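PDB 3RDR: N-acetylmuramoyl-L-alanine amidase XlyA from Bacillus subtilis, which hydrolyses the amide bond between N-acetylmuramoyl residues and L-amino acids in bacterial cell-wall peptidoglycan, using a zinc-binding catalytic domain. Local coordinates for residues 28-33 / 129-134. Residues are numbered along the deposited sequence; the frame is centred on the assembly and turned at random.
Sequences YITVHN and NVVPHK. With ZN (zinc ion), chain B.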
loop_
_atom_site.group_PDB
_atom_site.type_symbol
_atom_site.label_atom_id
_atom_site.label_comp_id
_atom_site.label_asym_id
_atom_site.label_seq_id
_atom_site.Cartn_x
_atom_site.Cartn_y
_atom_site.Cartn_z
ATOM N N TYR A 28 -10.604 -4.390 4.342
ATOM C CA TYR A 28 -9.306 -4.364 5.014
ATOM C C TYR A 28 -8.340 -3.379 4.368
ATOM O O TYR A 28 -8.571 -2.880 3.262
ATOM C CB TYR A 28 -8.648 -5.747 4.964
ATOM C CG TYR A 28 -9.463 -6.877 5.546
ATOM C CD1 TYR A 28 -9.341 -7.233 6.891
ATOM C CD2 TYR A 28 -10.342 -7.604 4.748
ATOM C CE1 TYR A 28 -10.077 -8.295 7.424
ATOM C CE2 TYR A 28 -11.085 -8.663 5.270
ATOM C CZ TYR A 28 -10.945 -9.004 6.606
ATOM O OH TYR A 28 -11.660 -10.064 7.115
ATOM N N ILE A 29 -7.248 -3.123 5.082
ATOM C CA ILE A 29 -6.174 -2.256 4.622
ATOM C C ILE A 29 -4.897 -3.036 4.927
ATOM O O ILE A 29 -4.611 -3.355 6.085
ATOM C CB ILE A 29 -6.180 -0.912 5.368
ATOM C CG1 ILE A 29 -7.437 -0.127 4.983
ATOM C CG2 ILE A 29 -4.933 -0.106 5.020
ATOM C CD1 ILE A 29 -7.632 1.167 5.767
ATOM N N THR A 30 -4.153 -3.372 3.877
ATOM C CA THR A 30 -2.925 -4.147 4.001
ATOM C C THR A 30 -1.673 -3.278 3.846
ATOM O O THR A 30 -1.500 -2.589 2.843
ATOM C CB THR A 30 -2.910 -5.278 2.956
ATOM O OG1 THR A 30 -4.083 -6.089 3.125
ATOM C CG2 THR A 30 -1.673 -6.158 3.120
ATOM N N VAL A 31 -0.793 -3.330 4.843
ATOM C CA VAL A 31 0.433 -2.525 4.842
ATOM C C VAL A 31 1.685 -3.283 4.420
ATOM O O VAL A 31 1.918 -4.406 4.860
ATOM C CB VAL A 31 0.679 -1.924 6.245
ATOM C CG1 VAL A 31 1.924 -1.037 6.232
ATOM C CG2 VAL A 31 -0.543 -1.134 6.683
ATOM N N HIS A 32 2.489 -2.644 3.570
ATOM C CA HIS A 32 3.735 -3.217 3.062
ATOM C C HIS A 32 4.889 -2.226 3.256
ATOM O O HIS A 32 4.677 -1.057 3.574
ATOM C CB HIS A 32 3.654 -3.475 1.547
ATOM C CG HIS A 32 2.487 -4.306 1.106
ATOM N ND1 HIS A 32 2.607 -5.637 0.771
ATOM C CD2 HIS A 32 1.196 -3.974 0.866
ATOM C CE1 HIS A 32 1.444 -6.090 0.339
ATOM N NE2 HIS A 32 0.571 -5.100 0.385
ATOM N N ASN A 33 6.105 -2.715 3.035
ATOM C CA ASN A 33 7.326 -1.909 3.079
ATOM C C ASN A 33 8.014 -2.355 1.791
ATOM O O ASN A 33 8.136 -3.551 1.548
ATOM C CB ASN A 33 8.199 -2.256 4.295
ATOM C CG ASN A 33 7.771 -1.519 5.564
ATOM O OD1 ASN A 33 8.302 -1.772 6.646
ATOM N ND2 ASN A 33 6.819 -0.600 5.436
ATOM N N ASN A 129 -9.020 -4.197 11.388
ATOM C CA ASN A 129 -8.879 -4.683 10.023
ATOM C C ASN A 129 -7.722 -4.056 9.245
ATOM O O ASN A 129 -7.627 -4.207 8.029
ATOM C CB ASN A 129 -10.208 -4.521 9.275
ATOM C CG ASN A 129 -11.188 -5.647 9.593
ATOM O OD1 ASN A 129 -11.132 -6.248 10.666
ATOM N ND2 ASN A 129 -12.090 -5.930 8.663
ATOM N N VAL A 130 -6.854 -3.336 9.949
ATOM C CA VAL A 130 -5.669 -2.760 9.324
ATOM C C VAL A 130 -4.636 -3.837 9.622
ATOM O O VAL A 130 -4.218 -4.007 10.768
ATOM C CB VAL A 130 -5.246 -1.430 9.977
ATOM C CG1 VAL A 130 -3.947 -0.931 9.350
ATOM C CG2 VAL A 130 -6.342 -0.390 9.787
ATOM N N VAL A 131 -4.245 -4.583 8.596
ATOM C CA VAL A 131 -3.310 -5.681 8.780
ATOM C C VAL A 131 -2.030 -5.611 7.963
ATOM O O VAL A 131 -1.933 -4.869 6.983
ATOM C CB VAL A 131 -3.984 -7.027 8.437
ATOM C CG1 VAL A 131 -5.217 -7.237 9.304
ATOM C CG2 VAL A 131 -4.357 -7.049 6.960
ATOM N N PRO A 132 -1.019 -6.395 8.370
ATOM C CA PRO A 132 0.261 -6.432 7.665
ATOM C C PRO A 132 0.150 -7.486 6.575
ATOM O O PRO A 132 -0.649 -8.419 6.692
ATOM C CB PRO A 132 1.239 -6.851 8.756
ATOM C CG PRO A 132 0.407 -7.816 9.565
ATOM C CD PRO A 132 -0.924 -7.090 9.670
ATOM N N HIS A 133 0.937 -7.334 5.517
ATOM C CA HIS A 133 0.934 -8.302 4.434
ATOM C C HIS A 133 1.065 -9.704 5.031
ATOM O O HIS A 133 0.423 -10.652 4.577
ATOM C CB HIS A 133 2.107 -8.021 3.483
ATOM C CG HIS A 133 2.243 -9.013 2.369
ATOM N ND1 HIS A 133 3.252 -8.946 1.434
ATOM C CD2 HIS A 133 1.498 -10.095 2.036
ATOM C CE1 HIS A 133 3.124 -9.939 0.573
ATOM N NE2 HIS A 133 2.068 -10.652 0.916
ATOM N N LYS A 134 1.893 -9.821 6.063
ATOM C CA LYS A 134 2.144 -11.103 6.720
ATOM C C LYS A 134 0.871 -11.850 7.110
ATOM O O LYS A 134 0.804 -13.074 7.006
ATOM C CB LYS A 134 3.014 -10.890 7.963
ATOM C CG LYS A 134 3.422 -12.176 8.662
ATOM C CD LYS A 134 4.389 -11.896 9.807
ATOM C CE LYS A 134 4.848 -13.188 10.495
ATOM N NZ LYS A 134 5.823 -12.884 11.586
HETATM ZN ZN ZN B . 4.326 -6.983 1.208
#
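His32 and His133 meet at a zinc ion, each giving its ND1 at 2.2 Å from the metal, and Cys141 SG completes the protein's share of the site. Followed outward, His32 CB lies 3.6 Å from the zinc and CG a little nearer. ND1 makes the metal bond, with His133 ND1 3.4 Å away near the plane of the His32 ring. CE1 also lies beside the zinc; the two ND1 atoms come close because both bind the metal. NE2, the remaining nitrogen, is hydrogen-bonded to ND1 of His80, a second-shell partner; with both nitrogens engaged, the ring has little freedom to turn. Imidazole suits this place because one flat group can bind metal on one nitrogen and be steadied through the other. His133 reaches the zinc with CG anti to its backbone N (chi1 177°), and the two ring planes stand 57° apart.

The backbones behind these ligands run parallel: strand 130-132 is an edge strand, beside 28-33, in the mixed sheet of the T7 lysozyme fold of the amidase 2 family. The hydrogen-bond ladder passes from Ile29 N to Asn129 O, Val131 N to Ile29 O and Val31 N to Val131 O. Its last rung, His133 N to Val31 O at 3.2 Å, ties the residue just past strand 130-132 to the strand carrying His32.

Ile29, Val31 and Val130, branched residues well suited to extended backbone, turn one apolar face to helix 105-122. On the other face Thr30 serves two purposes: CG2 rests 3.6 Å from His133 CA, while OG1 hydrogen-bonds Ser92 and Trp136. At the far end the Asn129 amide lies over the Tyr28 ring at its CD1-CE1 side, planes 12° apart, with ND2 3.3 Å from CE1; the hydrogen bond from ND2 to Leu27 O is consistent with holding the amide flat there.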